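Local coordinates for protein Bd3459 (Bdellovibrio bacteriovorus, PDB 5CEB) that probably acts on bacterial cell-wall peptidoglycan as a predatory serine endopeptidase of the D-Ala-D-Ala carboxypeptidase 3 (S13) family, at residues A[61-66]-A[304-309]; A[360-365]-A[386-391]. The protein carries 2 engineered substitutions. One frame throughout, in Å; residues are numbered along the deposited sequence.

How the contacts relate
Contact 1 (61-66 with 304-309) and contact 2 (360-365 with 386-391) follow one another along the chain, the first closing before the second opens. Their centres are 18 Å apart and their nearest atoms about 6 Å, so they do not touch. Contact 1 packs on the five-stranded antiparallel sheet, resting on strands 40-48 and 376-385 and tied to the former by the C45-C307 disulfide, while contact 2 includes the turn joining two of its strands, 354-361 and 364-373, and lies where strand 376-385 runs out. Strand 354-361 carries a Lys-Thr-Gly sequence, as in related penicillin-binding proteins, where it lines the active site. Contact 2 therefore begins just beyond that motif.

Contact 1: A[61-66]-A[304-309]; sequences NKDDKF and EATCEM
K62 O takes a nearly straight hydrogen bond from E308 N (3.0 Å, 169° at the hydrogen), with the donor lying in the carbonyl plane. The two side chains cross at a slant: with K62 CG set between its backbone N and carbonyl carbon (chi1 66°), the K62 aliphatic chain passes alongside E308 OE2, CE at 3.4 Å. The K62 ammonium itself stops short of a salt bridge to E308 and bonds to D59 O. Beside them the D63 and E308 carboxylates are stacked, planes 15° apart and OD1 to OE1 4.0 Å, a closeness that may raise the proton affinity of either group. T306 presses CG2 against D63 C at 3.4 Å. Further along, F66 and A305 form an antiparallel hydrogen-bonded pair, F66 N to A305 O 3.0 Å and A305 N to F66 O 3.2 Å. K65 and E304 cross at about a right angle, but K65 NZ goes to T281 O and E285.

Water 1 accepts from C307 N and donates to N61 O and D64 O, joining the helix start to the type I turn 61-64. Water 2 accepts from T306 OG1 and donates to D63 OD1; T306, the N-cap residue, also accepts M309 N through OG1.

Strand 66-67 thus edges a small antiparallel sheet with 304-305 and 284-285, and helix 307-323 starts against strand 40-48, where C307 is disulfide-bonded to C45.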
loop_
_atom_site.group_PDB
_atom_site.type_symbol
_atom_site.label_atom_id
_atom_site.label_comp_id
_atom_site.label_asym_id
_atom_site.label_seq_id
_atom_site.Cartn_x
_atom_site.Cartn_y
_atom_site.Cartn_z
ATOM N N ASN A 61 -26.999 12.470 -3.051
ATOM C CA ASN A 61 -25.766 12.722 -3.759
ATOM C C ASN A 61 -24.932 11.461 -3.944
ATOM O O ASN A 61 -23.815 11.563 -4.463
ATOM C CB ASN A 61 -24.944 13.803 -3.049
ATOM C CG ASN A 61 -25.571 15.174 -3.156
ATOM O OD1 ASN A 61 -26.398 15.424 -4.006
ATOM N ND2 ASN A 61 -25.129 16.084 -2.316
ATOM N N LYS A 62 -25.460 10.284 -3.593
ATOM C CA LYS A 62 -24.617 9.059 -3.640
ATOM C C LYS A 62 -24.199 8.576 -5.045
ATOM O O LYS A 62 -23.370 7.667 -5.129
ATOM C CB LYS A 62 -25.257 7.877 -2.912
ATOM C CG LYS A 62 -26.540 7.397 -3.589
ATOM C CD LYS A 62 -27.366 6.522 -2.658
ATOM C CE LYS A 62 -28.712 6.137 -3.316
ATOM N NZ LYS A 62 -29.608 7.298 -3.311
ATOM N N ASP A 63 -24.801 9.124 -6.097
ATOM C CA ASP A 63 -24.378 8.856 -7.452
ATOM C C ASP A 63 -23.711 10.077 -8.156
ATOM O O ASP A 63 -23.753 10.158 -9.382
ATOM C CB ASP A 63 -25.594 8.326 -8.292
ATOM C CG ASP A 63 -25.138 7.455 -9.531
ATOM O OD1 ASP A 63 -23.959 6.986 -9.521
ATOM O OD2 ASP A 63 -25.930 7.237 -10.477
ATOM N N ASP A 64 -23.152 11.025 -7.404
ATOM C CA ASP A 64 -22.402 12.163 -8.000
ATOM C C ASP A 64 -20.910 11.956 -7.612
ATOM O O ASP A 64 -20.587 11.428 -6.560
ATOM C CB ASP A 64 -22.883 13.507 -7.434
ATOM C CG ASP A 64 -24.394 13.731 -7.577
ATOM O OD1 ASP A 64 -24.990 13.385 -8.593
ATOM O OD2 ASP A 64 -25.005 14.239 -6.628
ATOM N N LYS A 65 -20.011 12.344 -8.487
ATOM C CA LYS A 65 -18.582 12.154 -8.257
ATOM C C LYS A 65 -18.006 13.229 -7.329
ATOM O O LYS A 65 -18.351 14.404 -7.434
ATOM C CB LYS A 65 -17.852 12.139 -9.596
ATOM C CG LYS A 65 -18.073 10.894 -10.455
ATOM C CD LYS A 65 -17.076 10.822 -11.640
ATOM C CE LYS A 65 -17.039 12.089 -12.475
ATOM N NZ LYS A 65 -15.968 12.026 -13.530
ATOM N N PHE A 66 -17.153 12.822 -6.415
ATOM C CA PHE A 66 -16.472 13.730 -5.507
ATOM C C PHE A 66 -15.018 13.262 -5.337
ATOM O O PHE A 66 -14.733 12.076 -5.523
ATOM C CB PHE A 66 -17.163 13.732 -4.103
ATOM C CG PHE A 66 -18.589 14.261 -4.129
ATOM C CD1 PHE A 66 -18.834 15.610 -4.302
ATOM C CD2 PHE A 66 -19.655 13.415 -3.944
ATOM C CE1 PHE A 66 -20.123 16.104 -4.348
ATOM C CE2 PHE A 66 -20.963 13.887 -4.008
ATOM C CZ PHE A 66 -21.203 15.248 -4.185
ATOM N N GLU A 304 -11.738 10.855 -8.516
ATOM C CA GLU A 304 -13.139 11.074 -8.081
ATOM C C GLU A 304 -14.009 9.859 -8.395
ATOM O O GLU A 304 -13.786 9.134 -9.412
ATOM C CB GLU A 304 -13.734 12.253 -8.841
ATOM C CG GLU A 304 -13.172 13.612 -8.508
ATOM C CD GLU A 304 -14.020 14.759 -9.061
ATOM O OE1 GLU A 304 -14.783 14.560 -10.053
ATOM O OE2 GLU A 304 -13.887 15.875 -8.514
ATOM N N ALA A 305 -14.994 9.634 -7.538
ATOM C CA ALA A 305 -15.929 8.589 -7.741
ATOM C C ALA A 305 -17.190 8.899 -6.926
ATOM O O ALA A 305 -17.196 9.835 -6.082
ATOM C CB ALA A 305 -15.345 7.255 -7.326
ATOM N N THR A 306 -18.249 8.162 -7.255
ATOM C CA THR A 306 -19.497 8.212 -6.481
ATOM C C THR A 306 -19.351 7.423 -5.185
ATOM O O THR A 306 -18.568 6.460 -5.079
ATOM C CB THR A 306 -20.686 7.665 -7.271
ATOM O OG1 THR A 306 -20.500 6.253 -7.500
ATOM C CG2 THR A 306 -20.797 8.394 -8.594
ATOM N N CYS A 307 -20.157 7.806 -4.216
ATOM C CA CYS A 307 -20.293 7.053 -2.957
ATOM C C CYS A 307 -20.709 5.592 -3.240
ATOM O O CYS A 307 -20.075 4.647 -2.713
ATOM C CB CYS A 307 -21.346 7.761 -2.075
ATOM S SG CYS A 307 -21.283 7.336 -0.379
ATOM N N GLU A 308 -21.685 5.397 -4.153
ATOM C CA GLU A 308 -22.078 4.035 -4.575
ATOM C C GLU A 308 -20.899 3.187 -5.078
ATOM O O GLU A 308 -20.778 1.990 -4.769
ATOM C CB GLU A 308 -23.170 4.052 -5.654
ATOM C CG GLU A 308 -24.520 4.509 -5.111
ATOM C CD GLU A 308 -25.651 4.430 -6.119
ATOM O OE1 GLU A 308 -25.388 4.054 -7.243
ATOM O OE2 GLU A 308 -26.809 4.761 -5.780
ATOM N N MET A 309 -20.054 3.790 -5.882
ATOM C CA MET A 309 -18.901 3.048 -6.401
ATOM C C MET A 309 -17.986 2.589 -5.298
ATOM O O MET A 309 -17.373 1.516 -5.400
ATOM C CB MET A 309 -18.126 3.898 -7.411
ATOM C CG MET A 309 -18.684 3.785 -8.810
ATOM S SD MET A 309 -18.563 2.174 -9.670
ATOM C CE MET A 309 -17.132 1.475 -8.889
HETATM O O HOH W 1 -21.210 10.389 -4.028
HETATM O O HOH W 2 -21.956 5.164 -9.554
#

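Contact 2: A[360-365]-A[386-391]; sequences SVNKAK and TDYDKS
K363 reaches over to two aspartates of the opposite segment. Its chain is bent at chi2 (-53°) and passes CD alongside D387, so that NZ meets D387 OD1 in a salt bridge of 2.7 Å, on the oxygen's anti lone pair. A second, weak bond of 3.5 Å joins the same NZ to D389 OD1, completing a three-residue charge network. The other oxygen of D387, OD2, is hydrogen-bonded to H385 NE2.

N362 lies across D389 at about a right angle, yet its amide is stacked on the carboxylate, planes 19° apart; N362 ND2 is 3.9 Å from D389 CB. N362 OD1 meanwhile sits at the edge of the Y388 ring, in its plane, 3.7 Å from CD2. That ring stacks with W395 and has R392 as a cation-pi partner.

On the backbone, N362 O is gripped twice, from opposite faces of its plane: T386 OG1 donates from above it at 2.7 Å, Y388 N from a smaller tilt at 3.0 Å. T386 OG1 occupies the position between its backbone N and carbonyl carbon (chi1 63°), which turns the hydroxyl to N362 and leaves CG2 to pack on K365 CB. K363 O takes T386 N at 3.1 Å.

The framework is a β-hairpin with a two-residue loop, N362 and K363, in a type I turn from V361 to A364; V361 and A364 bond to each other through both backbone N and O. The 386-391 loop, leading into helix 394-411, clasps this turn just after the Lys-Thr-Gly sequence of strand 354-361, a hallmark of penicillin-recognising serine enzymes.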
loop_
_atom_site.group_PDB
_atom_site.type_symbol
_atom_site.label_atom_id
_atom_site.label_comp_id
_atom_site.label_asym_id
_atom_site.label_seq_id
_atom_site.Cartn_x
_atom_site.Cartn_y
_atom_site.Cartn_z
ATOM N N SER A 360 -7.444 12.574 2.936
ATOM C CA SER A 360 -7.307 13.995 3.192
ATOM C C SER A 360 -6.638 14.645 2.030
ATOM O O SER A 360 -5.419 14.434 1.805
ATOM C CB SER A 360 -6.401 14.269 4.450
ATOM O OG SER A 360 -6.784 13.431 5.535
ATOM N N VAL A 361 -7.370 15.449 1.296
ATOM C CA VAL A 361 -6.758 16.390 0.339
ATOM C C VAL A 361 -7.347 17.750 0.636
ATOM O O VAL A 361 -8.234 17.854 1.465
ATOM C CB VAL A 361 -6.956 15.987 -1.140
ATOM C CG1 VAL A 361 -6.124 14.726 -1.462
ATOM C CG2 VAL A 361 -8.419 15.788 -1.484
ATOM N N ASN A 362 -6.855 18.806 -0.020
ATOM C CA ASN A 362 -7.338 20.141 0.287
ATOM C C ASN A 362 -8.864 20.233 0.295
ATOM O O ASN A 362 -9.441 20.817 1.230
ATOM C CB ASN A 362 -6.763 21.171 -0.684
ATOM C CG ASN A 362 -5.301 21.551 -0.382
ATOM O OD1 ASN A 362 -4.769 21.385 0.720
ATOM N ND2 ASN A 362 -4.676 22.128 -1.372
ATOM N N LYS A 363 -9.495 19.650 -0.730
ATOM C CA LYS A 363 -10.932 19.795 -0.971
ATOM C C LYS A 363 -11.791 18.642 -0.427
ATOM O O LYS A 363 -13.047 18.651 -0.614
ATOM C CB LYS A 363 -11.222 19.941 -2.474
ATOM C CG LYS A 363 -10.622 21.190 -3.152
ATOM C CD LYS A 363 -10.999 22.497 -2.437
ATOM C CE LYS A 363 -10.586 23.762 -3.210
ATOM N NZ LYS A 363 -10.618 24.909 -2.265
ATOM N N ALA A 364 -11.154 17.641 0.189
ATOM C CA ALA A 364 -11.928 16.520 0.750
ATOM C C ALA A 364 -11.308 15.787 1.954
ATOM O O ALA A 364 -10.055 15.607 2.070
ATOM C CB ALA A 364 -12.286 15.518 -0.332
ATOM N N LYS A 365 -12.214 15.370 2.840
ATOM C CA LYS A 365 -11.918 14.455 3.961
ATOM C C LYS A 365 -12.853 13.287 3.791
ATOM O O LYS A 365 -14.098 13.459 3.642
ATOM C CB LYS A 365 -12.188 15.093 5.369
ATOM C CG LYS A 365 -11.470 14.383 6.476
ATOM C CD LYS A 365 -10.010 14.848 6.529
ATOM C CE LYS A 365 -9.119 14.164 7.560
ATOM N NZ LYS A 365 -8.828 12.738 7.239
ATOM N N THR A 386 -13.963 19.843 2.093
ATOM C CA THR A 386 -13.175 20.768 2.911
ATOM C C THR A 386 -12.548 21.859 2.020
ATOM O O THR A 386 -12.593 21.753 0.798
ATOM C CB THR A 386 -12.047 20.047 3.691
ATOM O OG1 THR A 386 -11.106 19.462 2.807
ATOM C CG2 THR A 386 -12.614 18.947 4.611
ATOM N N ASP A 387 -11.972 22.889 2.653
ATOM C CA ASP A 387 -11.157 23.917 1.993
ATOM C C ASP A 387 -9.917 24.199 2.846
ATOM O O ASP A 387 -9.651 25.353 3.218
ATOM C CB ASP A 387 -11.957 25.212 1.731
ATOM C CG ASP A 387 -13.059 25.041 0.664
ATOM O OD1 ASP A 387 -12.755 25.031 -0.556
ATOM O OD2 ASP A 387 -14.248 24.958 1.054
ATOM N N TYR A 388 -9.146 23.133 3.106
ATOM C CA TYR A 388 -7.939 23.137 3.974
ATOM C C TYR A 388 -6.828 24.105 3.581
ATOM O O TYR A 388 -6.112 24.603 4.448
ATOM C CB TYR A 388 -7.371 21.727 4.069
ATOM C CG TYR A 388 -6.160 21.516 4.978
ATOM C CD1 TYR A 388 -6.270 21.517 6.391
ATOM C CD2 TYR A 388 -4.916 21.225 4.423
ATOM C CE1 TYR A 388 -5.168 21.275 7.200
ATOM C CE2 TYR A 388 -3.813 20.981 5.222
ATOM C CZ TYR A 388 -3.935 21.008 6.600
ATOM O OH TYR A 388 -2.809 20.761 7.319
ATOM N N ASP A 389 -6.681 24.359 2.287
ATOM C CA ASP A 389 -5.816 25.457 1.796
ATOM C C ASP A 389 -6.242 26.824 2.337
ATOM O O ASP A 389 -5.396 27.612 2.730
ATOM C CB ASP A 389 -5.754 25.486 0.252
ATOM C CG ASP A 389 -7.134 25.478 -0.407
ATOM O OD1 ASP A 389 -8.041 24.742 0.055
ATOM O OD2 ASP A 389 -7.289 26.196 -1.407
ATOM N N LYS A 390 -7.555 27.072 2.378
ATOM C CA LYS A 390 -8.114 28.325 2.926
ATOM C C LYS A 390 -8.206 28.300 4.447
ATOM O O LYS A 390 -7.976 29.312 5.091
ATOM C CB LYS A 390 -9.530 28.625 2.365
ATOM C CG LYS A 390 -9.677 28.615 0.844
ATOM C CD LYS A 390 -8.665 29.521 0.140
ATOM C CE LYS A 390 -8.865 29.515 -1.374
ATOM N NZ LYS A 390 -7.741 30.163 -2.114
ATOM N N SER A 391 -8.586 27.157 5.008
ATOM C CA SER A 391 -8.937 27.048 6.430
ATOM C C SER A 391 -8.306 25.773 6.996
ATOM O O SER A 391 -8.771 24.676 6.734
ATOM C CB SER A 391 -10.474 27.045 6.588
ATOM O OG SER A 391 -10.878 27.033 7.947
#